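Local coordinates for protein neurotoxin (Clostridium botulinum, PDB 2QN0) that acts as a zinc endopeptidase, the light chain of botulinum neurotoxin type C1, which cleaves the neuronal SNARE proteins syntaxin and SNAP-25, at residues 48-53 and 160-165; 168-173 and 190-195; 204-209 and 368-373. All coordinates share one frame; numbering follows the deposited sequence.

Contact 1: residues 48-53 and 160-165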
loop_
_atom_site.group_PDB
_atom_site.type_symbol
_atom_site.label_atom_id
_atom_site.label_comp_id
_atom_site.label_asym_id
_atom_site.label_seq_id
_atom_site.Cartn_x
_atom_site.Cartn_y
_atom_site.Cartn_z
ATOM N N ASP A 48 -5.999 13.169 3.411
ATOM C CA ASP A 48 -5.181 14.333 3.762
ATOM C C ASP A 48 -3.718 14.120 3.379
ATOM O O ASP A 48 -3.277 12.986 3.185
ATOM C CB ASP A 48 -5.191 14.585 5.274
ATOM C CG ASP A 48 -6.572 14.821 5.838
ATOM O OD1 ASP A 48 -7.529 15.025 5.061
ATOM O OD2 ASP A 48 -6.684 14.810 7.082
ATOM N N ARG A 49 -2.965 15.212 3.285
ATOM C CA ARG A 49 -1.538 15.107 3.001
ATOM C C ARG A 49 -0.962 14.537 4.299
ATOM O O ARG A 49 -1.502 14.783 5.381
ATOM C CB ARG A 49 -0.934 16.485 2.689
ATOM C CG ARG A 49 -1.428 17.096 1.381
ATOM C CD ARG A 49 -1.047 16.232 0.174
ATOM N NE ARG A 49 0.388 16.278 -0.115
ATOM C CZ ARG A 49 0.992 17.283 -0.746
ATOM N NH1 ARG A 49 0.286 18.328 -1.160
ATOM N NH2 ARG A 49 2.303 17.243 -0.965
ATOM N N PHE A 50 0.129 13.783 4.192
ATOM C CA PHE A 50 0.739 13.130 5.349
ATOM C C PHE A 50 2.241 13.394 5.429
ATOM O O PHE A 50 2.925 13.432 4.410
ATOM C CB PHE A 50 0.491 11.614 5.240
ATOM C CG PHE A 50 1.014 10.805 6.403
ATOM C CD1 PHE A 50 0.286 10.703 7.585
ATOM C CD2 PHE A 50 2.215 10.108 6.296
ATOM C CE1 PHE A 50 0.742 9.915 8.644
ATOM C CE2 PHE A 50 2.682 9.316 7.351
ATOM C CZ PHE A 50 1.943 9.220 8.527
ATOM N N SER A 51 2.753 13.574 6.640
ATOM C CA SER A 51 4.182 13.799 6.814
ATOM C C SER A 51 4.685 13.236 8.131
ATOM O O SER A 51 3.935 13.130 9.104
ATOM C CB SER A 51 4.517 15.290 6.743
ATOM O OG SER A 51 5.912 15.494 6.924
ATOM N N ARG A 52 5.961 12.864 8.146
ATOM C CA ARG A 52 6.601 12.324 9.336
ATOM C C ARG A 52 7.725 13.254 9.782
ATOM O O ARG A 52 8.386 13.002 10.789
ATOM C CB ARG A 52 7.165 10.929 9.046
ATOM C CG ARG A 52 6.095 9.862 8.839
ATOM C CD ARG A 52 5.310 9.655 10.124
ATOM N NE ARG A 52 6.195 9.247 11.208
ATOM C CZ ARG A 52 6.248 9.840 12.395
ATOM N NH1 ARG A 52 5.463 10.875 12.663
ATOM N NH2 ARG A 52 7.098 9.403 13.313
ATOM N N ASN A 53 7.931 14.332 9.032
ATOM C CA ASN A 53 8.980 15.296 9.358
ATOM C C ASN A 53 8.492 16.390 10.302
ATOM O O ASN A 53 7.395 16.925 10.135
ATOM C CB ASN A 53 9.517 15.951 8.082
ATOM C CG ASN A 53 10.187 14.962 7.154
ATOM O OD1 ASN A 53 11.098 14.235 7.554
ATOM N ND2 ASN A 53 9.745 14.934 5.902
ATOM N N GLY A 160 -3.221 10.735 1.603
ATOM C CA GLY A 160 -2.763 11.459 0.438
ATOM C C GLY A 160 -1.245 11.446 0.480
ATOM O O GLY A 160 -0.657 10.973 1.458
ATOM N N PRO A 161 -0.580 11.984 -0.547
ATOM C CA PRO A 161 0.883 12.027 -0.636
ATOM C C PRO A 161 1.596 12.778 0.476
ATOM O O PRO A 161 1.009 13.607 1.178
ATOM C CB PRO A 161 1.135 12.701 -1.986
ATOM C CG PRO A 161 -0.113 12.446 -2.757
ATOM C CD PRO A 161 -1.188 12.622 -1.725
ATOM N N ARG A 162 2.880 12.476 0.622
ATOM C CA ARG A 162 3.716 13.159 1.594
ATOM C C ARG A 162 4.266 14.353 0.815
ATOM O O ARG A 162 3.607 14.841 -0.108
ATOM C CB ARG A 162 4.855 12.253 2.061
ATOM C CG ARG A 162 4.392 10.973 2.761
ATOM C CD ARG A 162 5.541 10.362 3.547
ATOM N NE ARG A 162 5.213 9.078 4.165
ATOM C CZ ARG A 162 5.987 8.476 5.066
ATOM N NH1 ARG A 162 7.122 9.046 5.451
ATOM N NH2 ARG A 162 5.634 7.307 5.580
ATOM N N GLU A 163 5.467 14.811 1.156
ATOM C CA GLU A 163 6.061 15.956 0.468
ATOM C C GLU A 163 6.143 15.797 -1.053
ATOM O O GLU A 163 5.669 16.661 -1.796
ATOM C CB GLU A 163 7.455 16.258 1.034
ATOM C CG GLU A 163 7.454 16.875 2.436
ATOM C CD GLU A 163 7.249 15.862 3.553
ATOM O OE1 GLU A 163 7.058 14.663 3.259
ATOM O OE2 GLU A 163 7.284 16.267 4.738
ATOM N N ASN A 164 6.742 14.704 -1.517
ATOM C CA ASN A 164 6.870 14.455 -2.954
ATOM C C ASN A 164 5.635 13.705 -3.450
ATOM O O ASN A 164 5.458 12.520 -3.169
ATOM C CB ASN A 164 8.135 13.634 -3.239
ATOM C CG ASN A 164 8.407 13.475 -4.724
ATOM O OD1 ASN A 164 7.567 13.803 -5.559
ATOM N ND2 ASN A 164 9.585 12.952 -5.060
ATOM N N ILE A 165 4.787 14.403 -4.197
ATOM C CA ILE A 165 3.549 13.833 -4.708
ATOM C C ILE A 165 3.707 12.627 -5.632
ATOM O O ILE A 165 2.815 11.784 -5.700
ATOM C CB ILE A 165 2.705 14.934 -5.402
ATOM C CG1 ILE A 165 2.265 15.957 -4.349
ATOM C CG2 ILE A 165 1.491 14.333 -6.097
ATOM C CD1 ILE A 165 1.533 17.167 -4.912
HETATM O O HOH W 1 4.132 18.976 -2.125
HETATM O O HOH W 2 7.391 12.652 5.473
#
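The guanidinium of R49 packs one face on I165, with CG1 of I165 3.6 Å from NH2 of R49. Its edge is turned to the carbonyls of 160-165. R49 NE donates to P161 O at 3.0 Å. R49 NH2 donates to R162 O at 2.9 Å, nearly straight at 172°. Bends at chi2 and chi3 curl the R49 chain onto these carbonyls. A water at the same edge joins NH2 to E163 O. The guanidinium of R162 has F50 CE2 and R52 CG over one face. R162 NE lies at the edge of the F50 ring, 3.8 Å from F50 CD2, and the two planes are 66° apart.

P161 O has a second donor, F50 N, which arrives on the opposite face of the carbonyl from R49 NE. E163 OE2 is held in a similar way. S51 OG donates to it at 2.7 Å and N53 ND2 at 3.0 Å, from opposite faces of the carboxylate. S51 OG also accepts from N53 N, which makes an ST turn. A water ties E163 OE1 to R52 N.

The segments leave neighbouring parallel strands, 43-46 and 156-159. R49 NH1 also bonds D73 O and Y76 O. The buried R49 thus ties its own long loop to the loop 160-165. The two donors on OE2 and the water on OE1 would probably favour the charged form of E163.

Contact 2: residues 168-173 and 190-195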
loop_
_atom_site.group_PDB
_atom_site.type_symbol
_atom_site.label_atom_id
_atom_site.label_comp_id
_atom_site.label_asym_id
_atom_site.label_seq_id
_atom_site.Cartn_x
_atom_site.Cartn_y
_atom_site.Cartn_z
ATOM N N PRO A 168 5.010 7.655 -4.133
ATOM C CA PRO A 168 4.130 6.911 -3.226
ATOM C C PRO A 168 4.973 6.117 -2.237
ATOM O O PRO A 168 6.040 5.608 -2.589
ATOM C CB PRO A 168 3.315 6.032 -4.173
ATOM C CG PRO A 168 4.204 5.877 -5.366
ATOM C CD PRO A 168 4.789 7.250 -5.531
ATOM N N GLU A 169 4.497 6.012 -1.002
ATOM C CA GLU A 169 5.257 5.329 0.036
ATOM C C GLU A 169 4.391 4.614 1.068
ATOM O O GLU A 169 3.373 5.142 1.512
ATOM C CB GLU A 169 6.157 6.372 0.712
ATOM C CG GLU A 169 6.790 5.986 2.023
ATOM C CD GLU A 169 7.828 7.005 2.459
ATOM O OE1 GLU A 169 7.715 8.187 2.054
ATOM O OE2 GLU A 169 8.750 6.631 3.210
ATOM N N THR A 170 4.802 3.402 1.435
ATOM C CA THR A 170 4.089 2.603 2.431
ATOM C C THR A 170 5.037 2.405 3.605
ATOM O O THR A 170 6.202 2.055 3.408
ATOM C CB THR A 170 3.714 1.220 1.877
ATOM O OG1 THR A 170 2.839 1.379 0.755
ATOM C CG2 THR A 170 3.023 0.381 2.951
ATOM N N SER A 171 4.544 2.613 4.820
ATOM C CA SER A 171 5.392 2.474 5.999
ATOM C C SER A 171 4.669 1.889 7.199
ATOM O O SER A 171 3.439 1.919 7.273
ATOM C CB SER A 171 5.936 3.846 6.420
ATOM O OG SER A 171 6.402 4.600 5.315
ATOM N N THR A 172 5.448 1.338 8.126
ATOM C CA THR A 172 4.906 0.843 9.388
ATOM C C THR A 172 5.680 1.685 10.401
ATOM O O THR A 172 6.682 2.314 10.049
ATOM C CB THR A 172 5.153 -0.664 9.623
ATOM O OG1 THR A 172 6.557 -0.940 9.628
ATOM C CG2 THR A 172 4.461 -1.482 8.532
ATOM N N PHE A 173 5.230 1.703 11.646
ATOM C CA PHE A 173 5.872 2.537 12.654
ATOM C C PHE A 173 6.062 1.797 13.963
ATOM O O PHE A 173 5.325 0.865 14.266
ATOM C CB PHE A 173 5.010 3.780 12.860
ATOM C CG PHE A 173 4.631 4.458 11.574
ATOM C CD1 PHE A 173 5.427 5.462 11.040
ATOM C CD2 PHE A 173 3.512 4.038 10.859
ATOM C CE1 PHE A 173 5.120 6.038 9.808
ATOM C CE2 PHE A 173 3.199 4.607 9.627
ATOM C CZ PHE A 173 4.005 5.607 9.103
ATOM N N SER A 190 -0.126 -0.572 8.449
ATOM C CA SER A 190 0.594 0.106 7.374
ATOM C C SER A 190 -0.127 1.387 6.978
ATOM O O SER A 190 -1.353 1.440 6.988
ATOM C CB SER A 190 0.675 -0.771 6.116
ATOM O OG SER A 190 1.521 -1.895 6.279
ATOM N N ILE A 191 0.640 2.414 6.640
ATOM C CA ILE A 191 0.063 3.659 6.149
ATOM C C ILE A 191 0.625 3.819 4.746
ATOM O O ILE A 191 1.842 3.785 4.547
ATOM C CB ILE A 191 0.456 4.886 7.001
ATOM C CG1 ILE A 191 -0.271 4.832 8.349
ATOM C CG2 ILE A 191 0.098 6.176 6.248
ATOM C CD1 ILE A 191 -0.019 6.035 9.249
ATOM N N ILE A 192 -0.269 3.951 3.774
ATOM C CA ILE A 192 0.111 4.126 2.378
ATOM C C ILE A 192 -0.201 5.569 1.989
ATOM O O ILE A 192 -1.357 5.980 2.040
ATOM C CB ILE A 192 -0.708 3.188 1.454
ATOM C CG1 ILE A 192 -0.364 1.723 1.747
ATOM C CG2 ILE A 192 -0.433 3.527 -0.013
ATOM C CD1 ILE A 192 -1.200 0.721 0.947
ATOM N N SER A 193 0.825 6.332 1.616
ATOM C CA SER A 193 0.646 7.732 1.210
ATOM C C SER A 193 0.800 7.750 -0.305
ATOM O O SER A 193 1.856 7.395 -0.840
ATOM C CB SER A 193 1.693 8.611 1.887
ATOM O OG SER A 193 1.569 8.505 3.295
ATOM N N ILE A 194 -0.243 8.198 -0.997
ATOM C CA ILE A 194 -0.230 8.123 -2.446
ATOM C C ILE A 194 -1.309 8.964 -3.127
ATOM O O ILE A 194 -2.266 9.405 -2.492
ATOM C CB ILE A 194 -0.488 6.646 -2.823
ATOM C CG1 ILE A 194 -0.383 6.409 -4.326
ATOM C CG2 ILE A 194 -1.885 6.251 -2.330
ATOM C CD1 ILE A 194 -0.573 4.945 -4.700
ATOM N N SER A 195 -1.124 9.181 -4.426
ATOM C CA SER A 195 -2.109 9.861 -5.262
ATOM C C SER A 195 -1.967 9.185 -6.618
ATOM O O SER A 195 -1.179 9.614 -7.457
ATOM C CB SER A 195 -1.838 11.353 -5.403
ATOM O OG SER A 195 -2.887 11.929 -6.169
HETATM O O HOH W 3 3.393 6.746 4.306
#
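T170 and I192 face each other as a non-hydrogen-bonded antiparallel pair. Their side chains lie side by side and point the same way. T170 OG1 is 3.4 Å from I192 CG1, and the methyl CG2 of T170 also rests on that carbon. Chi1 of -62° sets the T170 hydroxyl against this carbon, where it also bonds E230 OE1.

The pairs on either side are hydrogen-bonded. S193 N donates to E169 O at 2.8 Å and E169 N to S193 O at 3.0 Å. S171 and I191 exchange the same two bonds, with I191 N donating to S171 O at 2.9 Å. CA-H...O contacts accompany these bonds, such as T170 CA to I191 O at 3.3 Å.

Apolar contacts close both ends. P168 CB meets I194 CG1 at 3.7 Å. F173 crosses I191 at about a right angle, with F173 CE2 3.5 Å from I191 CD1.

A water donates a further bond to E169 O and also bonds S193 OG, which is held in turn by T159 OG1. S190 OG bonds N237 ND2. On the face of T170 and I192 lies helix 223-238, where I192 packs on L231. On the other side of 190-193, strand 156-159 continues the sheet by backbone bonds.

Strand 169-171 is the outermost strand on this side of the mixed sheet. The side chain of T170 is about 7 Å from the zinc ion. The helix it faces carries the HExxH motif, whose histidines H229 and H233 bind the metal together with E269. An antiparallel edge strand beside the HExxH helix is a common feature of zincin metalloproteases, whose defining mark is the motif itself.

Contact 3: residues 204-209 and 368-373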
loop_
_atom_site.group_PDB
_atom_site.type_symbol
_atom_site.label_atom_id
_atom_site.label_comp_id
_atom_site.label_asym_id
_atom_site.label_seq_id
_atom_site.Cartn_x
_atom_site.Cartn_y
_atom_site.Cartn_z
ATOM N N ASN A 204 9.789 1.589 -21.970
ATOM C CA ASN A 204 10.290 0.218 -21.847
ATOM C C ASN A 204 9.157 -0.539 -21.167
ATOM O O ASN A 204 9.119 -0.649 -19.941
ATOM C CB ASN A 204 11.555 0.195 -20.977
ATOM C CG ASN A 204 12.111 -1.203 -20.784
ATOM O OD1 ASN A 204 11.739 -2.141 -21.489
ATOM N ND2 ASN A 204 13.021 -1.346 -19.827
ATOM N N ALA A 205 8.238 -1.053 -21.984
ATOM C CA ALA A 205 7.040 -1.738 -21.506
ATOM C C ALA A 205 6.993 -3.252 -21.672
ATOM O O ALA A 205 7.750 -3.834 -22.444
ATOM C CB ALA A 205 5.818 -1.115 -22.176
ATOM N N THR A 206 6.065 -3.881 -20.955
ATOM C CA THR A 206 5.914 -5.331 -20.998
ATOM C C THR A 206 5.293 -5.858 -22.281
ATOM O O THR A 206 5.678 -6.919 -22.767
ATOM C CB THR A 206 5.056 -5.847 -19.822
ATOM O OG1 THR A 206 3.756 -5.251 -19.882
ATOM C CG2 THR A 206 5.710 -5.508 -18.498
ATOM N N ASN A 207 4.330 -5.120 -22.826
ATOM C CA ASN A 207 3.648 -5.545 -24.040
ATOM C C ASN A 207 4.183 -4.906 -25.315
ATOM O O ASN A 207 4.219 -3.685 -25.449
ATOM C CB ASN A 207 2.149 -5.254 -23.925
ATOM C CG ASN A 207 1.472 -6.104 -22.866
ATOM O OD1 ASN A 207 1.254 -7.296 -23.061
ATOM N ND2 ASN A 207 1.148 -5.493 -21.736
ATOM N N ASP A 208 4.595 -5.753 -26.251
ATOM C CA ASP A 208 5.102 -5.300 -27.539
ATOM C C ASP A 208 3.889 -4.782 -28.313
ATOM O O ASP A 208 2.860 -5.454 -28.367
ATOM C CB ASP A 208 5.722 -6.488 -28.283
ATOM C CG ASP A 208 6.411 -6.087 -29.579
ATOM O OD1 ASP A 208 6.085 -5.022 -30.141
ATOM O OD2 ASP A 208 7.276 -6.858 -30.044
ATOM N N VAL A 209 3.991 -3.584 -28.886
ATOM C CA VAL A 209 2.886 -3.037 -29.670
ATOM C C VAL A 209 3.311 -2.778 -31.116
ATOM O O VAL A 209 2.709 -1.963 -31.817
ATOM C CB VAL A 209 2.301 -1.733 -29.051
ATOM C CG1 VAL A 209 1.605 -2.054 -27.731
ATOM C CG2 VAL A 209 3.399 -0.699 -28.841
ATOM N N ASN A 368 -4.775 -7.055 -17.881
ATOM C CA ASN A 368 -4.553 -6.755 -19.291
ATOM C C ASN A 368 -4.297 -5.276 -19.580
ATOM O O ASN A 368 -4.994 -4.661 -20.387
ATOM C CB ASN A 368 -5.747 -7.241 -20.118
ATOM C CG ASN A 368 -5.472 -7.213 -21.608
ATOM O OD1 ASN A 368 -4.472 -7.762 -22.076
ATOM N ND2 ASN A 368 -6.361 -6.578 -22.365
ATOM N N VAL A 369 -3.296 -4.708 -18.916
ATOM C CA VAL A 369 -2.938 -3.313 -19.129
ATOM C C VAL A 369 -1.457 -3.220 -19.461
ATOM O O VAL A 369 -0.674 -4.107 -19.113
ATOM C CB VAL A 369 -3.204 -2.439 -17.875
ATOM C CG1 VAL A 369 -4.695 -2.430 -17.551
ATOM C CG2 VAL A 369 -2.393 -2.952 -16.688
ATOM N N GLN A 370 -1.082 -2.152 -20.154
ATOM C CA GLN A 370 0.313 -1.924 -20.497
ATOM C C GLN A 370 0.977 -1.500 -19.196
ATOM O O GLN A 370 0.335 -0.886 -18.344
ATOM C CB GLN A 370 0.425 -0.793 -21.526
ATOM C CG GLN A 370 1.847 -0.482 -21.983
ATOM C CD GLN A 370 2.501 -1.659 -22.686
ATOM O OE1 GLN A 370 2.760 -2.695 -22.071
ATOM N NE2 GLN A 370 2.767 -1.508 -23.985
ATOM N N ASN A 371 2.254 -1.827 -19.030
ATOM C CA ASN A 371 2.954 -1.441 -17.816
ATOM C C ASN A 371 4.460 -1.470 -18.030
ATOM O O ASN A 371 4.947 -2.045 -19.003
ATOM C CB ASN A 371 2.574 -2.374 -16.657
ATOM C CG ASN A 371 3.044 -1.849 -15.309
ATOM O OD1 ASN A 371 2.904 -0.663 -15.015
ATOM N ND2 ASN A 371 3.588 -2.735 -14.475
ATOM N N ARG A 372 5.191 -0.838 -17.119
ATOM C CA ARG A 372 6.643 -0.810 -17.207
ATOM C C ARG A 372 7.147 -2.248 -17.174
ATOM O O ARG A 372 6.582 -3.094 -16.485
ATOM C CB ARG A 372 7.223 -0.008 -16.037
ATOM C CG ARG A 372 6.727 -0.445 -14.662
ATOM C CD ARG A 372 7.227 0.500 -13.573
ATOM N NE ARG A 372 6.651 0.192 -12.264
ATOM C CZ ARG A 372 6.858 0.917 -11.168
ATOM N NH1 ARG A 372 7.630 1.994 -11.218
ATOM N NH2 ARG A 372 6.285 0.568 -10.019
ATOM N N LYS A 373 8.200 -2.527 -17.935
ATOM C CA LYS A 373 8.760 -3.870 -17.988
ATOM C C LYS A 373 9.537 -4.209 -16.718
ATOM O O LYS A 373 9.555 -5.363 -16.282
ATOM C CB LYS A 373 9.675 -4.002 -19.203
ATOM C CG LYS A 373 10.201 -5.409 -19.429
ATOM C CD LYS A 373 11.016 -5.475 -20.706
ATOM C CE LYS A 373 11.539 -6.878 -20.958
ATOM N NZ LYS A 373 12.349 -6.928 -22.209
HETATM O O HOH W 4 14.011 -4.346 -22.358
HETATM O O HOH W 5 -0.198 -6.671 -19.772
#
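A single beta bridge between A205 and R372 joins two irregular loops, one carrying R372 near the zinc site. K373 N donates to N204 O at 2.9 Å. T206 N donates to N371 O, also at 2.9 Å and nearly in line with the carbonyl. A205 CA lies close to the same N371 oxygen.

The Q370 amide extends this pairing by one more step. Its OE1 accepts from N207 N at 3.0 Å and its NE2 donates to N207 O at 3.0 Å. Both bonds use a carbonyl lone pair, and the second is almost straight at 174°. The side chain thus grips the N-H and C=O of one residue, much as a backbone strand would. Q370 reaches this place with CG anti to its backbone N and a bend at chi2 (62°). Q370 OE1 has two more donors. N207 ND2 comes from above the carbonyl plane at 3.2 Å, and N371 N closes a bond within the loop. Three donors on OE1 and the NE2 bond together fix the amide's rotation. The A205 methyl packs against it, with CB 3.4 Å from Q370 CD.

Waters bridge both ends of the contact. One joins N207 ND2 to V369 O, and another joins N204 OD1 to K373 NZ. Beside the bridge, the T206 methyl CG2 lies 3.3 Å from R372 O.

Segment 368-373 leaves helix 360-366 through a Schellman motif at N368. N371 ND2 and R372 NE return to E360 of that helix, the latter in a salt bridge. The R372 side chain comes about 6 Å from the zinc ion and touches H229 on helix 223-238. V369 and N371 pack on L225 of the same helix, while Q370 touches Y202 of strand 201-202 and F219 of strand 219-220.

How the contacts relate
Contact 2 lies deepest, about 6 Å from the centre of the chain, and is the only one of the three made by regular strands. Contact 1 sits directly beside it, and the two touch: P161 packs on S195, and R162 forms a long, weak ion pair with E169. Contact 3 is about 26 Å from contact 2 between centres and lies farther out. Contacts 2 and 3 both meet helix 223-238, at E230 and H229 respectively. Backbone bonds and apolar packing dominate contact 2. In the two loop contacts, polar side chains do much of the bonding: charged groups in contact 1, a neutral amide in contact 3.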